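Local atomic coordinates of ionotropic glutamate receptor bacterial homologue (Nostoc punctiforme, PDB entry 2PYY), a protein that binds L-glutamate in the cleft of a two-lobed ligand-binding core, probably to gate a bacterial glutamate-receptor ion channel. Residues B[68-73]-B[184-189]; B[86-91]-B[156-161]. All coordinates share one frame; numbering follows the deposited sequence.

Interaction 1 of 2, residues B[68-73]-B[184-189]. With GLU (glutamic acid), chain E.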
loop_
_atom_site.group_PDB
_atom_site.type_symbol
_atom_site.label_atom_id
_atom_site.label_comp_id
_atom_site.label_asym_id
_atom_site.label_seq_id
_atom_site.Cartn_x
_atom_site.Cartn_y
_atom_site.Cartn_z
ATOM N N ALA B 68 -9.168 9.620 -1.982
ATOM C CA ALA B 68 -7.821 9.708 -1.461
ATOM C C ALA B 68 -7.411 8.235 -1.376
ATOM O O ALA B 68 -7.103 7.719 -0.304
ATOM C CB ALA B 68 -7.840 10.342 -0.070
ATOM N N ILE B 69 -7.432 7.573 -2.528
ATOM C CA ILE B 69 -7.130 6.155 -2.651
ATOM C C ILE B 69 -5.665 5.774 -2.891
ATOM O O ILE B 69 -5.153 5.909 -3.999
ATOM C CB ILE B 69 -7.988 5.527 -3.791
ATOM C CG1 ILE B 69 -9.448 5.967 -3.639
ATOM C CG2 ILE B 69 -7.887 3.988 -3.741
ATOM C CD1 ILE B 69 -10.403 5.403 -4.683
ATOM N N SER B 70 -4.995 5.288 -1.855
ATOM C CA SER B 70 -3.598 4.894 -1.971
ATOM C C SER B 70 -3.410 3.718 -2.917
ATOM O O SER B 70 -4.163 2.746 -2.884
ATOM C CB SER B 70 -3.057 4.515 -0.596
ATOM O OG SER B 70 -3.114 5.623 0.272
ATOM N N ILE B 71 -2.392 3.822 -3.759
ATOM C CA ILE B 71 -2.038 2.769 -4.692
ATOM C C ILE B 71 -1.099 1.837 -3.912
ATOM O O ILE B 71 -0.070 2.272 -3.378
ATOM C CB ILE B 71 -1.284 3.359 -5.908
ATOM C CG1 ILE B 71 -2.203 4.356 -6.636
ATOM C CG2 ILE B 71 -0.825 2.235 -6.861
ATOM C CD1 ILE B 71 -1.564 5.031 -7.814
ATOM N N THR B 72 -1.451 0.560 -3.831
ATOM C CA THR B 72 -0.623 -0.396 -3.111
ATOM C C THR B 72 -0.462 -1.665 -3.910
ATOM O O THR B 72 -1.196 -1.908 -4.868
ATOM C CB THR B 72 -1.238 -0.790 -1.757
ATOM O OG1 THR B 72 -2.476 -1.467 -1.978
ATOM C CG2 THR B 72 -1.491 0.440 -0.903
ATOM N N ALA B 73 0.494 -2.488 -3.501
ATOM C CA ALA B 73 0.747 -3.746 -4.185
ATOM C C ALA B 73 -0.465 -4.667 -4.129
ATOM O O ALA B 73 -0.833 -5.296 -5.124
ATOM C CB ALA B 73 1.959 -4.448 -3.562
ATOM N N GLU B 184 2.962 7.297 -0.023
ATOM C CA GLU B 184 1.979 6.624 -0.864
ATOM C C GLU B 184 1.448 7.642 -1.857
ATOM O O GLU B 184 1.385 8.831 -1.564
ATOM C CB GLU B 184 0.804 6.104 -0.025
ATOM C CG GLU B 184 1.183 5.335 1.239
ATOM C CD GLU B 184 -0.006 4.650 1.907
ATOM O OE1 GLU B 184 -1.056 5.315 2.140
ATOM O OE2 GLU B 184 0.123 3.440 2.217
ATOM N N SER B 185 1.079 7.184 -3.038
ATOM C CA SER B 185 0.525 8.100 -4.007
ATOM C C SER B 185 -0.931 7.685 -4.180
ATOM O O SER B 185 -1.297 6.528 -3.922
ATOM C CB SER B 185 1.293 8.023 -5.334
ATOM O OG SER B 185 0.860 6.933 -6.120
ATOM N N TYR B 186 -1.771 8.642 -4.561
ATOM C CA TYR B 186 -3.187 8.363 -4.784
ATOM C C TYR B 186 -3.415 8.230 -6.268
ATOM O O TYR B 186 -2.747 8.895 -7.062
ATOM C CB TYR B 186 -4.085 9.497 -4.304
ATOM C CG TYR B 186 -3.973 9.834 -2.850
ATOM C CD1 TYR B 186 -3.653 8.861 -1.898
ATOM C CD2 TYR B 186 -4.228 11.131 -2.413
ATOM C CE1 TYR B 186 -3.593 9.182 -0.542
ATOM C CE2 TYR B 186 -4.174 11.460 -1.068
ATOM C CZ TYR B 186 -3.857 10.483 -0.140
ATOM O OH TYR B 186 -3.812 10.836 1.186
ATOM N N GLY B 187 -4.394 7.410 -6.634
ATOM C CA GLY B 187 -4.712 7.217 -8.032
ATOM C C GLY B 187 -6.197 6.947 -8.160
ATOM O O GLY B 187 -6.907 6.861 -7.146
ATOM N N ILE B 188 -6.674 6.861 -9.396
ATOM C CA ILE B 188 -8.076 6.555 -9.665
ATOM C C ILE B 188 -8.045 5.029 -9.760
ATOM O O ILE B 188 -7.184 4.464 -10.451
ATOM C CB ILE B 188 -8.539 7.219 -11.005
ATOM C CG1 ILE B 188 -8.638 8.740 -10.799
ATOM C CG2 ILE B 188 -9.901 6.665 -11.453
ATOM C CD1 ILE B 188 -8.791 9.576 -12.100
ATOM N N ILE B 189 -8.923 4.354 -9.022
ATOM C CA ILE B 189 -8.935 2.893 -9.053
ATOM C C ILE B 189 -9.949 2.460 -10.103
ATOM O O ILE B 189 -11.043 3.022 -10.186
ATOM C CB ILE B 189 -9.268 2.307 -7.636
ATOM C CG1 ILE B 189 -8.962 0.806 -7.588
ATOM C CG2 ILE B 189 -10.724 2.604 -7.271
ATOM C CD1 ILE B 189 -8.836 0.251 -6.173
HETATM N N GLU E . -5.348 6.820 1.536
HETATM C CA GLU E . -6.083 5.884 2.436
HETATM C C GLU E . -6.276 4.541 1.740
HETATM O O GLU E . -6.290 4.530 0.491
HETATM C CB GLU E . -7.451 6.466 2.797
HETATM C CG GLU E . -8.230 5.637 3.814
HETATM C CD GLU E . -9.647 6.153 4.039
HETATM O OE1 GLU E . -10.302 5.693 4.996
HETATM O OE2 GLU E . -10.101 7.013 3.254
HETATM O OXT GLU E . -6.416 3.518 2.442
HETATM O O HOH W 1 -8.059 8.653 -5.229
HETATM O O HOH W 2 1.963 4.420 -3.787
#

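Interaction 2 of 2, residues B[86-91]-B[156-161]. With GLU (glutamic acid), chain E.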
loop_
_atom_site.group_PDB
_atom_site.type_symbol
_atom_site.label_atom_id
_atom_site.label_comp_id
_atom_site.label_asym_id
_atom_site.label_seq_id
_atom_site.Cartn_x
_atom_site.Cartn_y
_atom_site.Cartn_z
ATOM N N PHE B 86 -1.777 12.327 -7.034
ATOM C CA PHE B 86 -1.296 13.077 -5.878
ATOM C C PHE B 86 -0.204 12.315 -5.125
ATOM O O PHE B 86 -0.195 11.085 -5.113
ATOM C CB PHE B 86 -2.471 13.321 -4.925
ATOM C CG PHE B 86 -2.252 14.447 -3.955
ATOM C CD1 PHE B 86 -2.654 15.743 -4.273
ATOM C CD2 PHE B 86 -1.666 14.215 -2.719
ATOM C CE1 PHE B 86 -2.480 16.796 -3.362
ATOM C CE2 PHE B 86 -1.483 15.254 -1.800
ATOM C CZ PHE B 86 -1.894 16.548 -2.126
ATOM N N ALA B 87 0.707 13.050 -4.493
ATOM C CA ALA B 87 1.785 12.459 -3.701
ATOM C C ALA B 87 1.410 12.682 -2.239
ATOM O O ALA B 87 1.264 13.823 -1.793
ATOM C CB ALA B 87 3.122 13.154 -4.016
ATOM N N SER B 88 1.249 11.598 -1.488
ATOM C CA SER B 88 0.852 11.693 -0.075
ATOM C C SER B 88 1.619 10.693 0.801
ATOM O O SER B 88 2.641 10.163 0.385
ATOM C CB SER B 88 -0.657 11.438 0.043
ATOM O OG SER B 88 -1.125 11.591 1.371
ATOM N N GLY B 89 1.129 10.453 2.014
ATOM C CA GLY B 89 1.794 9.507 2.887
ATOM C C GLY B 89 1.231 9.513 4.293
ATOM O O GLY B 89 0.464 10.402 4.661
ATOM N N LEU B 90 1.618 8.526 5.092
ATOM C CA LEU B 90 1.136 8.437 6.464
ATOM C C LEU B 90 1.968 9.311 7.381
ATOM O O LEU B 90 3.174 9.468 7.180
ATOM C CB LEU B 90 1.202 6.992 6.946
ATOM C CG LEU B 90 0.547 5.956 6.033
ATOM C CD1 LEU B 90 0.783 4.560 6.590
ATOM C CD2 LEU B 90 -0.935 6.253 5.903
ATOM N N GLN B 91 1.322 9.879 8.389
ATOM C CA GLN B 91 2.019 10.719 9.345
ATOM C C GLN B 91 1.367 10.567 10.712
ATOM O O GLN B 91 0.223 10.126 10.816
ATOM C CB GLN B 91 1.979 12.177 8.890
ATOM C CG GLN B 91 2.964 13.080 9.615
ATOM C CD GLN B 91 3.432 14.227 8.743
ATOM O OE1 GLN B 91 2.621 14.911 8.118
ATOM N NE2 GLN B 91 4.749 14.447 8.695
ATOM N N VAL B 156 -2.680 7.940 13.261
ATOM C CA VAL B 156 -1.822 7.823 12.089
ATOM C C VAL B 156 -2.759 7.786 10.887
ATOM O O VAL B 156 -3.623 6.920 10.787
ATOM C CB VAL B 156 -0.977 6.533 12.105
ATOM C CG1 VAL B 156 -0.271 6.362 10.771
ATOM C CG2 VAL B 156 0.052 6.601 13.230
ATOM N N PHE B 157 -2.581 8.732 9.974
ATOM C CA PHE B 157 -3.437 8.808 8.811
ATOM C C PHE B 157 -2.735 9.594 7.707
ATOM O O PHE B 157 -1.582 10.015 7.860
ATOM C CB PHE B 157 -4.754 9.467 9.235
ATOM C CG PHE B 157 -5.918 9.135 8.357
ATOM C CD1 PHE B 157 -6.140 7.839 7.931
ATOM C CD2 PHE B 157 -6.817 10.129 7.978
ATOM C CE1 PHE B 157 -7.256 7.527 7.129
ATOM C CE2 PHE B 157 -7.933 9.835 7.180
ATOM C CZ PHE B 157 -8.153 8.534 6.755
ATOM N N ASP B 158 -3.421 9.781 6.591
ATOM C CA ASP B 158 -2.849 10.511 5.458
ATOM C C ASP B 158 -2.479 11.953 5.848
ATOM O O ASP B 158 -3.321 12.716 6.333
ATOM C CB ASP B 158 -3.850 10.473 4.303
ATOM C CG ASP B 158 -4.187 9.051 3.892
ATOM O OD1 ASP B 158 -4.654 8.282 4.748
ATOM O OD2 ASP B 158 -3.984 8.697 2.727
ATOM N N ALA B 159 -1.213 12.311 5.638
ATOM C CA ALA B 159 -0.708 13.644 5.998
ATOM C C ALA B 159 -1.571 14.824 5.546
ATOM O O ALA B 159 -1.877 15.720 6.341
ATOM C CB ALA B 159 0.734 13.817 5.484
ATOM N N PRO B 160 -1.963 14.844 4.260
ATOM C CA PRO B 160 -2.795 15.916 3.694
ATOM C C PRO B 160 -4.109 16.064 4.453
ATOM O O PRO B 160 -4.573 17.169 4.703
ATOM C CB PRO B 160 -3.035 15.451 2.262
ATOM C CG PRO B 160 -1.817 14.622 1.955
ATOM C CD PRO B 160 -1.572 13.866 3.226
ATOM N N VAL B 161 -4.709 14.938 4.822
ATOM C CA VAL B 161 -5.967 14.985 5.537
ATOM C C VAL B 161 -5.786 15.493 6.962
ATOM O O VAL B 161 -6.596 16.284 7.443
ATOM C CB VAL B 161 -6.625 13.603 5.536
ATOM C CG1 VAL B 161 -7.927 13.641 6.317
ATOM C CG2 VAL B 161 -6.878 13.171 4.090
HETATM N N GLU E . -5.348 6.820 1.536
HETATM C CA GLU E . -6.083 5.884 2.436
HETATM C C GLU E . -6.276 4.541 1.740
HETATM O O GLU E . -6.290 4.530 0.491
HETATM C CB GLU E . -7.451 6.466 2.797
HETATM C CG GLU E . -8.230 5.637 3.814
HETATM C CD GLU E . -9.647 6.153 4.039
HETATM O OE1 GLU E . -10.302 5.693 4.996
HETATM O OE2 GLU E . -10.101 7.013 3.254
HETATM O OXT GLU E . -6.416 3.518 2.442
#

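Interaction 1 of 2, residues B[68-73]-B[184-189]
In the glutamate pocket of this periplasmic-binding-protein-like core, a single beta bridge joins Ser70 to Tyr186. Residues 68-71 run nearly at right angles to 184-189. Two backbone bonds make the bridge: Ile71 N to Ser185 O, 2.9 Å, and Gly187 N to Ile69 O, 3.1 Å. A water at each end extends it, one joining Ile69 N to Gly187 O, the other Ile71 O to Ser185 N. The Tyr186 ring lies against Ala68, whose CB sits over a face, 4.2 Å from the ring centroid, in a CH-pi contact. Ser70 OG lies at the edge of the same ring. Ser70 keeps OG beside its own backbone N (chi1 -62°), which turns the hydroxyl to Glu184. Ser70 OG donates to Glu184 OE1 at 2.8 Å, from above the carboxylate plane and 57° out of it. The same OE1 also bonds Thr122. Ile69 also reaches across to Ile189, CD1 against CG2, with the two chains roughly perpendicular. The loop also holds the ligand. Ser70 N donates to the glutamate O at 2.8 Å. The ligand N donates to Ala68 O at 2.7 Å and to Ser70 OG at 2.8 Å.

Interaction 2 of 2, residues B[86-91]-B[156-161]
Gln91 and Phe157 form a hydrogen-bonded antiparallel pair that lines up strand 86-94 with strand 154-158. Gln91 N donates to Phe157 O at 3.0 Å, and Phe157 N returns a bond to Gln91 O at 3.2 Å. Leu90 and Asp158 are the adjoining non-hydrogen-bonded pair. The pairing then runs on into helix 159-166. Ala159 N, in the first turn, donates almost straight to Gly89 O at 2.7 Å, with an angle of 173° at the hydrogen.

The tight part lies where this helix starts. Ser88 holds OG anti to its backbone N (chi1 -177°), and the hydroxyl oxygen touches Pro160 CD at only 3.0 Å. That oxygen has its polar partner in Tyr186 OH. Pro160 CG meets Phe86 CE2 at 3.8 Å, and the two side chains lie alongside, pointing opposite ways. The Ala159 methyl, CB, touches Gln91 OE1 at 3.4 Å.

Packing between the segments is looser towards Val156, where CG1 lies 4.1 Å from Leu90 CB. There is no solvent side here, as all the touching residues are buried. Asp158 is the N-cap residue, yet its carboxylate makes no capping bond. It turns to the ligand instead, and Asp158 OD2 accepts from the glutamate N at 2.6 Å. Asp158 OD1 lies over one face of the Phe157 ring, toward its rim, while OE1 of the glutamate lies at the edge of that ring.

Around the contact, strand 86-94 runs between strands 154-158 and 175-190 in the mixed sheet. Strand 114-118 flanks 154-158 on its other side, and helix 122-129 packs on Leu90 and Val156.

Interactions 1 and 2 have centres about 11 Å apart and share the bound glutamate. The ligand amino group joins them: it bonds Ala68 O and Ser70 OG in interaction 1 and Asp158 OD2 in interaction 2. Asp158 OD2 is also 2.6 Å from Tyr186 OH, a probable hydrogen bond, so the hydroxyl of Tyr186, itself a pocket residue, probably helps position this carboxylate. The neighbouring strands 86-94 and 175-190 connect the contacts through the backbone, with Glu184 O 2.8 Å from Ser88 N. In sequence, both segments of interaction 2 fall between the two of interaction 1. Arg75, Thr118 and Thr122 add further hydrogen bonds to the glutamate.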